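Local coordinates for pancreatic lipase related protein 2 (Equus caballus, PDB 1W52) that probably hydrolyses ester bonds of galactolipids and triacylglycerols, releasing fatty acids, at residues L41-S49 with S89-E99; S275-P286 with C301-Y312. All coordinates share one frame; numbering follows the deposited sequence.

Contacts 1 and 2 lie in the alpha/beta-hydrolase part of the lipase, their centres about 23 Å apart, and contact 1 is complete in the chain before contact 2 begins. Contact 1 sets helix 87-96 on strand 38-43; contact 2 joins the last part of helix 257-277 and strand 285-286 to the loop ahead of strand 325-329. Strands 38-43 and 285-286 belong to one mixed sheet, the latter at its margin. The contacts meet where I95 packs on I276, V98 on Y312 and L277, and E99 OE2 is probably hydrogen-bonded to H311 NE2. Helix 87-96 thus ties two regions of the fold together where the side chains of E99 and Y312 each lie about 4 Å from a bound calcium ion.

Contact 1: L41-S49 with S89-E99; sequences LYTNKNPDS and SDMCKKILQVE
K93 carries its ammonium group past the phenol ring of Y42 to a backbone carbonyl: NZ donates to D48 O at 2.9 Å, reaching it from 22° out of the carbonyl plane. A bend about the CB-CG bond (chi2 97°) turns the lysine from the helix toward the loop, and its methylenes run by P47 O. K93 NZ lies close to Y42 CE1, oblique to the ring, while D48 O lies in the ring plane at the edge. Tyrosine suits this place because its flat body fills the space between strand and helix, with CD2 on C92 CB at 4.1 Å and its hydroxyl end near S89. The C92 sulfur stands obliquely to the same ring and is tied by a disulfide to C103 of strand 102-107. One turn further along the helix, L96 puts CD1 against the backbone of Y42 and T43, 3.7 Å from T43 C, where a branched apolar side chain fits well. Where the chain runs on past the helix, both polar atoms of the N44 amide are engaged. ND2 gives E99 O a nearly straight bond of 2.9 Å (164°) that lies in the amide plane, and OD1 accepts from T101 N. Together these two bonds probably fix the amide's rotation, while at the other end D48 O holds the lysine charge alongside the buried Y42 ring, with apolar groups between.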
loop_
_atom_site.group_PDB
_atom_site.type_symbol
_atom_site.label_atom_id
_atom_site.label_comp_id
_atom_site.label_asym_id
_atom_site.label_seq_id
_atom_site.Cartn_x
_atom_site.Cartn_y
_atom_site.Cartn_z
ATOM N N LEU A 41 0.612 1.809 24.233
ATOM C CA LEU A 41 1.394 0.570 24.110
ATOM C C LEU A 41 0.544 -0.696 24.136
ATOM O O LEU A 41 -0.182 -0.957 25.074
ATOM C CB LEU A 41 2.509 0.493 25.161
ATOM C CG LEU A 41 3.527 -0.652 25.000
ATOM C CD1 LEU A 41 3.775 -1.087 23.579
ATOM C CD2 LEU A 41 4.850 -0.242 25.537
ATOM N N TYR A 42 0.644 -1.442 23.056
ATOM C CA TYR A 42 -0.043 -2.680 22.896
ATOM C C TYR A 42 1.043 -3.745 22.714
ATOM O O TYR A 42 2.040 -3.521 22.037
ATOM C CB TYR A 42 -0.932 -2.617 21.666
ATOM C CG TYR A 42 -2.162 -1.716 21.752
ATOM C CD1 TYR A 42 -3.360 -2.217 22.234
ATOM C CD2 TYR A 42 -2.153 -0.380 21.271
ATOM C CE1 TYR A 42 -4.522 -1.405 22.281
ATOM C CE2 TYR A 42 -3.315 0.440 21.322
ATOM C CZ TYR A 42 -4.494 -0.083 21.827
ATOM O OH TYR A 42 -5.658 0.658 21.907
ATOM N N THR A 43 0.836 -4.883 23.369
ATOM C CA THR A 43 1.737 -6.047 23.357
ATOM C C THR A 43 0.869 -7.281 23.489
ATOM O O THR A 43 -0.283 -7.177 23.903
ATOM C CB THR A 43 2.706 -6.052 24.553
ATOM O OG1 THR A 43 1.999 -5.668 25.746
ATOM C CG2 THR A 43 3.820 -5.022 24.391
ATOM N N ASN A 44 1.420 -8.457 23.192
ATOM C CA ASN A 44 0.565 -9.634 23.062
ATOM C C ASN A 44 -0.048 -9.914 24.412
ATOM O O ASN A 44 -1.101 -10.529 24.506
ATOM C CB ASN A 44 1.321 -10.849 22.566
ATOM C CG ASN A 44 2.156 -10.555 21.388
ATOM O OD1 ASN A 44 3.177 -9.906 21.514
ATOM N ND2 ASN A 44 1.745 -11.025 20.231
ATOM N N LYS A 45 0.619 -9.420 25.452
ATOM C CA LYS A 45 0.155 -9.545 26.824
ATOM C C LYS A 45 -1.172 -8.798 26.983
ATOM O O LYS A 45 -2.155 -9.386 27.448
ATOM C CB LYS A 45 1.243 -9.034 27.778
ATOM C CG LYS A 45 2.622 -9.774 27.619
ATOM C CD LYS A 45 3.792 -9.132 28.420
ATOM C CE LYS A 45 5.047 -10.056 28.501
ATOM N NZ LYS A 45 6.358 -9.324 28.755
ATOM N N ASN A 46 -1.196 -7.528 26.547
ATOM C CA ASN A 46 -2.410 -6.673 26.527
ATOM C C ASN A 46 -2.851 -6.187 25.143
ATOM O O ASN A 46 -2.566 -5.056 24.757
ATOM C CB ASN A 46 -2.222 -5.439 27.416
ATOM C CG ASN A 46 -1.123 -4.512 26.925
ATOM O OD1 ASN A 46 0.062 -4.845 26.975
ATOM N ND2 ASN A 46 -1.514 -3.335 26.466
ATOM N N PRO A 47 -3.555 -7.037 24.401
ATOM C CA PRO A 47 -4.048 -6.687 23.056
ATOM C C PRO A 47 -5.378 -5.897 22.961
ATOM O O PRO A 47 -5.988 -5.922 21.901
ATOM C CB PRO A 47 -4.183 -8.062 22.381
ATOM C CG PRO A 47 -4.424 -9.042 23.510
ATOM C CD PRO A 47 -3.885 -8.426 24.766
ATOM N N ASP A 48 -5.797 -5.199 24.016
ATOM C CA ASP A 48 -7.050 -4.454 23.961
ATOM C C ASP A 48 -6.940 -3.057 24.531
ATOM O O ASP A 48 -7.251 -2.095 23.845
ATOM C CB ASP A 48 -8.154 -5.197 24.685
ATOM C CG ASP A 48 -8.338 -6.581 24.167
ATOM O OD1 ASP A 48 -8.638 -6.687 22.965
ATOM O OD2 ASP A 48 -8.189 -7.606 24.877
ATOM N N SER A 49 -6.546 -2.925 25.787
ATOM C CA SER A 49 -6.353 -1.597 26.349
ATOM C C SER A 49 -4.884 -1.329 26.225
ATOM O O SER A 49 -4.126 -2.237 25.993
ATOM C CB SER A 49 -6.766 -1.548 27.802
ATOM O OG SER A 49 -5.645 -1.815 28.615
ATOM N N SER A 89 -4.609 2.042 16.190
ATOM C CA SER A 89 -4.808 1.066 17.241
ATOM C C SER A 89 -5.381 -0.194 16.615
ATOM O O SER A 89 -4.873 -1.279 16.794
ATOM C CB SER A 89 -5.703 1.631 18.368
ATOM O OG SER A 89 -7.093 1.529 18.103
ATOM N N ASP A 90 -6.406 -0.056 15.816
ATOM C CA ASP A 90 -6.918 -1.220 15.128
ATOM C C ASP A 90 -5.740 -2.047 14.470
ATOM O O ASP A 90 -5.719 -3.257 14.505
ATOM C CB ASP A 90 -8.028 -0.712 14.164
ATOM C CG ASP A 90 -8.637 -1.813 13.291
ATOM O OD1 ASP A 90 -9.001 -2.892 13.839
ATOM O OD2 ASP A 90 -8.794 -1.660 12.035
ATOM N N MET A 91 -4.736 -1.357 13.935
ATOM C CA MET A 91 -3.636 -1.933 13.149
ATOM C C MET A 91 -2.669 -2.632 14.068
ATOM O O MET A 91 -2.135 -3.670 13.725
ATOM C CB MET A 91 -2.912 -0.825 12.351
ATOM C CG MET A 91 -1.708 -1.292 11.533
ATOM S SD MET A 91 -0.913 -0.044 10.443
ATOM C CE MET A 91 -2.071 -0.153 8.974
ATOM N N CYS A 92 -2.441 -2.056 15.240
ATOM C CA CYS A 92 -1.590 -2.694 16.258
ATOM C C CYS A 92 -2.090 -4.085 16.645
ATOM O O CYS A 92 -1.365 -5.063 16.494
ATOM C CB CYS A 92 -1.443 -1.816 17.503
ATOM S SG CYS A 92 -0.054 -0.666 17.380
ATOM N N LYS A 93 -3.316 -4.158 17.150
ATOM C CA LYS A 93 -4.038 -5.417 17.303
ATOM C C LYS A 93 -3.825 -6.430 16.161
ATOM O O LYS A 93 -3.446 -7.561 16.410
ATOM C CB LYS A 93 -5.544 -5.136 17.451
ATOM C CG LYS A 93 -6.034 -4.879 18.910
ATOM C CD LYS A 93 -6.158 -3.392 19.287
ATOM C CE LYS A 93 -7.284 -3.144 20.296
ATOM N NZ LYS A 93 -7.167 -1.786 20.916
ATOM N N LYS A 94 -4.064 -6.058 14.916
ATOM C CA LYS A 94 -3.873 -7.046 13.849
ATOM C C LYS A 94 -2.421 -7.566 13.868
ATOM O O LYS A 94 -2.175 -8.773 13.688
ATOM C CB LYS A 94 -4.213 -6.509 12.443
ATOM C CG LYS A 94 -5.695 -6.186 12.169
ATOM C CD LYS A 94 -6.024 -6.113 10.615
ATOM C CE LYS A 94 -6.936 -4.916 10.237
ATOM N NZ LYS A 94 -8.040 -4.646 11.187
ATOM N N ILE A 95 -1.460 -6.661 14.070
ATOM C CA ILE A 95 -0.036 -7.054 14.087
ATOM C C ILE A 95 0.249 -8.124 15.165
ATOM O O ILE A 95 0.962 -9.063 14.914
ATOM C CB ILE A 95 0.881 -5.826 14.297
ATOM C CG1 ILE A 95 0.918 -4.976 13.040
ATOM C CG2 ILE A 95 2.297 -6.256 14.632
ATOM C CD1 ILE A 95 1.726 -3.681 13.215
ATOM N N LEU A 96 -0.346 -7.968 16.337
ATOM C CA LEU A 96 -0.208 -8.907 17.442
ATOM C C LEU A 96 -0.940 -10.240 17.270
ATOM O O LEU A 96 -0.700 -11.173 18.024
ATOM C CB LEU A 96 -0.703 -8.251 18.731
ATOM C CG LEU A 96 0.032 -6.960 19.085
ATOM C CD1 LEU A 96 -0.646 -6.270 20.246
ATOM C CD2 LEU A 96 1.506 -7.192 19.381
ATOM N N GLN A 97 -1.832 -10.368 16.303
ATOM C CA GLN A 97 -2.358 -11.709 16.012
ATOM C C GLN A 97 -1.375 -12.557 15.203
ATOM O O GLN A 97 -1.612 -13.747 15.045
ATOM C CB GLN A 97 -3.675 -11.679 15.236
ATOM C CG GLN A 97 -4.745 -10.774 15.780
ATOM C CD GLN A 97 -5.937 -10.658 14.844
ATOM O OE1 GLN A 97 -5.967 -11.278 13.775
ATOM N NE2 GLN A 97 -6.912 -9.845 15.234
ATOM N N VAL A 98 -0.313 -11.964 14.659
ATOM C CA VAL A 98 0.582 -12.699 13.785
ATOM C C VAL A 98 2.014 -12.783 14.238
ATOM O O VAL A 98 2.729 -13.653 13.746
ATOM C CB VAL A 98 0.571 -12.132 12.384
ATOM C CG1 VAL A 98 -0.865 -11.928 11.970
ATOM C CG2 VAL A 98 1.424 -10.818 12.252
ATOM N N GLU A 99 2.438 -11.895 15.143
ATOM C CA GLU A 99 3.812 -11.898 15.693
ATOM C C GLU A 99 3.851 -11.488 17.137
ATOM O O GLU A 99 2.936 -10.864 17.612
ATOM C CB GLU A 99 4.815 -11.073 14.855
ATOM C CG GLU A 99 4.517 -9.602 14.544
ATOM C CD GLU A 99 5.484 -8.989 13.493
ATOM O OE1 GLU A 99 6.644 -8.609 13.823
ATOM O OE2 GLU A 99 5.090 -8.888 12.314
#

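Contact 2: S275-P286 with C301-Y312; sequences SILNPDGFLAYP and CPAGGCPKMGHY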
loop_
_atom_site.group_PDB
_atom_site.type_symbol
_atom_site.label_atom_id
_atom_site.label_comp_id
_atom_site.label_asym_id
_atom_site.label_seq_id
_atom_site.Cartn_x
_atom_site.Cartn_y
_atom_site.Cartn_z
ATOM N N SER A 275 -2.647 -6.609 4.362
ATOM C CA SER A 275 -1.371 -7.368 4.181
ATOM C C SER A 275 -0.789 -7.969 5.490
ATOM O O SER A 275 -0.102 -9.000 5.480
ATOM C CB SER A 275 -0.286 -6.468 3.550
ATOM O OG SER A 275 0.383 -5.747 4.541
ATOM N N ILE A 276 -1.058 -7.309 6.603
ATOM C CA ILE A 276 -0.651 -7.829 7.871
ATOM C C ILE A 276 -1.170 -9.235 8.054
ATOM O O ILE A 276 -0.400 -10.121 8.446
ATOM C CB ILE A 276 -1.212 -7.006 8.968
ATOM C CG1 ILE A 276 -0.509 -5.640 9.045
ATOM C CG2 ILE A 276 -1.087 -7.790 10.299
ATOM C CD1 ILE A 276 -1.126 -4.742 10.117
ATOM N N LEU A 277 -2.478 -9.431 7.821
ATOM C CA LEU A 277 -3.098 -10.780 7.896
ATOM C C LEU A 277 -3.109 -11.559 6.607
ATOM O O LEU A 277 -3.498 -12.699 6.626
ATOM C CB LEU A 277 -4.529 -10.701 8.358
ATOM C CG LEU A 277 -4.690 -9.854 9.596
ATOM C CD1 LEU A 277 -5.940 -10.190 10.344
ATOM C CD2 LEU A 277 -3.553 -10.102 10.509
ATOM N N ASN A 278 -2.651 -10.991 5.502
ATOM C CA ASN A 278 -2.832 -11.628 4.220
ATOM C C ASN A 278 -1.656 -11.449 3.355
ATOM O O ASN A 278 -1.794 -11.087 2.194
ATOM C CB ASN A 278 -4.025 -11.013 3.500
ATOM C CG ASN A 278 -5.328 -11.307 4.199
ATOM O OD1 ASN A 278 -5.839 -12.415 4.079
ATOM N ND2 ASN A 278 -5.864 -10.332 4.943
ATOM N N PRO A 279 -0.498 -11.763 3.891
ATOM C CA PRO A 279 0.779 -11.427 3.238
ATOM C C PRO A 279 0.788 -11.711 1.738
ATOM O O PRO A 279 1.303 -10.921 0.968
ATOM C CB PRO A 279 1.769 -12.373 3.917
ATOM C CG PRO A 279 0.882 -13.341 4.832
ATOM C CD PRO A 279 -0.346 -12.556 5.126
ATOM N N ASP A 280 0.220 -12.847 1.328
ATOM C CA ASP A 280 0.334 -13.308 -0.063
ATOM C C ASP A 280 -0.639 -12.564 -0.942
ATOM O O ASP A 280 -0.875 -12.940 -2.093
ATOM C CB ASP A 280 0.061 -14.818 -0.168
ATOM C CG ASP A 280 1.075 -15.655 0.628
ATOM O OD1 ASP A 280 2.317 -15.553 0.345
ATOM O OD2 ASP A 280 0.705 -16.430 1.561
ATOM N N GLY A 281 -1.210 -11.507 -0.384
ATOM C CA GLY A 281 -2.386 -10.900 -0.945
ATOM C C GLY A 281 -2.088 -9.772 -1.897
ATOM O O GLY A 281 -2.986 -9.313 -2.632
ATOM N N PHE A 282 -0.836 -9.317 -1.873
ATOM C CA PHE A 282 -0.469 -8.077 -2.541
ATOM C C PHE A 282 0.933 -8.188 -3.035
ATOM O O PHE A 282 1.808 -7.520 -2.523
ATOM C CB PHE A 282 -0.548 -6.874 -1.598
ATOM C CG PHE A 282 -1.831 -6.757 -0.813
ATOM C CD1 PHE A 282 -2.792 -5.846 -1.161
ATOM C CD2 PHE A 282 -2.045 -7.504 0.340
ATOM C CE1 PHE A 282 -3.952 -5.704 -0.378
ATOM C CE2 PHE A 282 -3.236 -7.350 1.123
ATOM C CZ PHE A 282 -4.173 -6.473 0.746
ATOM N N LEU A 283 1.155 -9.034 -4.021
ATOM C CA LEU A 283 2.489 -9.212 -4.540
ATOM C C LEU A 283 2.827 -8.152 -5.555
ATOM O O LEU A 283 2.182 -8.041 -6.562
ATOM C CB LEU A 283 2.620 -10.561 -5.218
ATOM C CG LEU A 283 2.595 -11.882 -4.410
ATOM C CD1 LEU A 283 1.193 -12.289 -3.858
ATOM C CD2 LEU A 283 3.128 -12.964 -5.323
ATOM N N ALA A 284 3.857 -7.377 -5.318
ATOM C CA ALA A 284 4.227 -6.392 -6.298
ATOM C C ALA A 284 5.149 -6.963 -7.365
ATOM O O ALA A 284 5.922 -7.878 -7.133
ATOM C CB ALA A 284 4.874 -5.237 -5.604
ATOM N N TYR A 285 5.072 -6.398 -8.546
ATOM C CA TYR A 285 5.854 -6.889 -9.671
ATOM C C TYR A 285 6.715 -5.733 -10.094
ATOM O O TYR A 285 6.246 -4.609 -10.092
ATOM C CB TYR A 285 4.970 -7.298 -10.865
ATOM C CG TYR A 285 4.052 -8.473 -10.604
ATOM C CD1 TYR A 285 3.052 -8.368 -9.686
ATOM C CD2 TYR A 285 4.190 -9.677 -11.269
ATOM C CE1 TYR A 285 2.231 -9.372 -9.415
ATOM C CE2 TYR A 285 3.322 -10.741 -10.976
ATOM C CZ TYR A 285 2.348 -10.548 -10.041
ATOM O OH TYR A 285 1.405 -11.473 -9.670
ATOM N N PRO A 286 7.955 -5.956 -10.485
ATOM C CA PRO A 286 8.815 -4.817 -10.823
ATOM C C PRO A 286 8.512 -4.426 -12.258
ATOM O O PRO A 286 8.060 -5.333 -12.970
ATOM C CB PRO A 286 10.212 -5.385 -10.628
ATOM C CG PRO A 286 9.936 -6.790 -9.966
ATOM C CD PRO A 286 8.652 -7.241 -10.612
ATOM N N CYS A 301 5.916 -13.242 -11.387
ATOM C CA CYS A 301 6.861 -12.940 -10.358
ATOM C C CYS A 301 8.236 -13.350 -10.851
ATOM O O CYS A 301 8.339 -14.411 -11.498
ATOM C CB CYS A 301 6.477 -13.705 -9.106
ATOM S SG CYS A 301 5.025 -12.967 -8.303
ATOM N N PRO A 302 9.275 -12.548 -10.531
ATOM C CA PRO A 302 10.649 -12.734 -11.049
ATOM C C PRO A 302 11.413 -13.908 -10.382
ATOM O O PRO A 302 10.813 -14.620 -9.551
ATOM C CB PRO A 302 11.326 -11.405 -10.685
ATOM C CG PRO A 302 10.666 -11.031 -9.398
ATOM C CD PRO A 302 9.214 -11.429 -9.568
ATOM N N ALA A 303 12.700 -14.095 -10.717
ATOM C CA ALA A 303 13.505 -15.207 -10.169
ATOM C C ALA A 303 13.101 -15.572 -8.723
ATOM O O ALA A 303 12.353 -16.539 -8.510
ATOM C CB ALA A 303 15.006 -14.894 -10.263
ATOM N N GLY A 304 13.527 -14.784 -7.742
ATOM C CA GLY A 304 13.372 -15.189 -6.359
ATOM C C GLY A 304 11.971 -15.159 -5.787
ATOM O O GLY A 304 11.708 -15.753 -4.745
ATOM N N GLY A 305 11.074 -14.432 -6.447
ATOM C CA GLY A 305 9.709 -14.213 -5.955
ATOM C C GLY A 305 9.307 -12.741 -6.030
ATOM O O GLY A 305 10.138 -11.854 -6.279
ATOM N N CYS A 306 8.025 -12.474 -5.839
ATOM C CA CYS A 306 7.572 -11.092 -5.850
ATOM C C CYS A 306 7.648 -10.647 -4.414
ATOM O O CYS A 306 7.337 -11.446 -3.518
ATOM C CB CYS A 306 6.096 -10.954 -6.291
ATOM S SG CYS A 306 5.650 -11.039 -8.062
ATOM N N PRO A 307 8.011 -9.393 -4.168
ATOM C CA PRO A 307 7.980 -8.881 -2.798
ATOM C C PRO A 307 6.543 -8.867 -2.342
ATOM O O PRO A 307 5.662 -8.678 -3.178
ATOM C CB PRO A 307 8.510 -7.466 -2.932
ATOM C CG PRO A 307 8.278 -7.117 -4.359
ATOM C CD PRO A 307 8.452 -8.379 -5.131
ATOM N N LYS A 308 6.285 -9.072 -1.061
ATOM C CA LYS A 308 4.933 -8.937 -0.577
ATOM C C LYS A 308 4.772 -7.485 -0.160
ATOM O O LYS A 308 5.546 -7.016 0.653
ATOM C CB LYS A 308 4.691 -9.913 0.557
ATOM C CG LYS A 308 4.792 -11.387 0.071
ATOM C CD LYS A 308 4.991 -12.398 1.210
ATOM C CE LYS A 308 5.512 -13.792 0.738
ATOM N NZ LYS A 308 5.515 -14.751 1.921
ATOM N N MET A 309 3.824 -6.752 -0.765
ATOM C CA MET A 309 3.637 -5.317 -0.488
ATOM C C MET A 309 2.928 -5.245 0.807
ATOM O O MET A 309 2.078 -6.038 1.100
ATOM C CB MET A 309 2.767 -4.644 -1.538
ATOM C CG MET A 309 2.500 -3.162 -1.270
ATOM S SD MET A 309 1.244 -2.276 -2.276
ATOM C CE MET A 309 -0.077 -2.468 -1.205
ATOM N N GLY A 310 3.297 -4.331 1.649
ATOM C CA GLY A 310 2.735 -4.413 2.961
ATOM C C GLY A 310 3.707 -4.763 4.049
ATOM O O GLY A 310 4.902 -4.505 4.003
ATOM N N HIS A 311 3.127 -5.319 5.090
ATOM C CA HIS A 311 3.831 -5.751 6.285
ATOM C C HIS A 311 5.044 -6.621 6.000
ATOM O O HIS A 311 6.089 -6.384 6.593
ATOM C CB HIS A 311 2.876 -6.537 7.151
ATOM C CG HIS A 311 3.223 -6.490 8.587
ATOM N ND1 HIS A 311 3.223 -5.315 9.302
ATOM C CD2 HIS A 311 3.620 -7.460 9.438
ATOM C CE1 HIS A 311 3.574 -5.571 10.552
ATOM N NE2 HIS A 311 3.807 -6.866 10.661
ATOM N N TYR A 312 4.912 -7.587 5.074
ATOM C CA TYR A 312 6.012 -8.545 4.810
ATOM C C TYR A 312 6.950 -8.163 3.694
ATOM O O TYR A 312 7.644 -9.013 3.130
ATOM C CB TYR A 312 5.495 -9.993 4.655
ATOM C CG TYR A 312 4.739 -10.432 5.909
ATOM C CD1 TYR A 312 3.369 -10.382 5.959
ATOM C CD2 TYR A 312 5.411 -10.792 7.075
ATOM C CE1 TYR A 312 2.680 -10.737 7.086
ATOM C CE2 TYR A 312 4.723 -11.143 8.236
ATOM C CZ TYR A 312 3.352 -11.118 8.240
ATOM O OH TYR A 312 2.630 -11.479 9.396
#
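An isolated antiparallel beta bridge joins the chain entering strand 285-286 to the disulfide-closed loop that precedes strand 325-329. L283 and K308 form its non-hydrogen-bonded pair, flanked by two backbone bonds, M309 N to F282 O at 2.8 Å and A284 N to P307 O at 3.1 Å. Beside the bridge the C301-C306 disulfide rests on Y285, an aromatic whose broad flat face suits a sulfur: C306 SG lies over the middle of the ring, 3.7 Å from its centroid, and C301 SG stands obliquely, nearer CE2. L283 CD2 meets C301 SG at 3.5 Å, an apolar branch suited to a sulfur surface. Replacing Y285 by an alanine would probably leave a gap beneath C306 SG and deprive the disulfide of its aromatic floor. In the last part of helix 257-277, S275 OG accepts a straight bond from H311 N (2.8 Å, 166°) and is also bonded to Y272 O; its chi1 of 86° turns the hydroxyl to both. At G310 the backbone angles call for glycine, and a CB would also run into S275 OG. P279 CB packs obliquely on the Y312 ring, whose edge faces the carbonyl oxygens of S275 and I276. Y285 pairs by backbone with F328, A284 and P307 pack on F327 of strand 325-329, H311 ND1 is bonded to Y272 OH of helix 257-277, and I276 lies against helix 87-96.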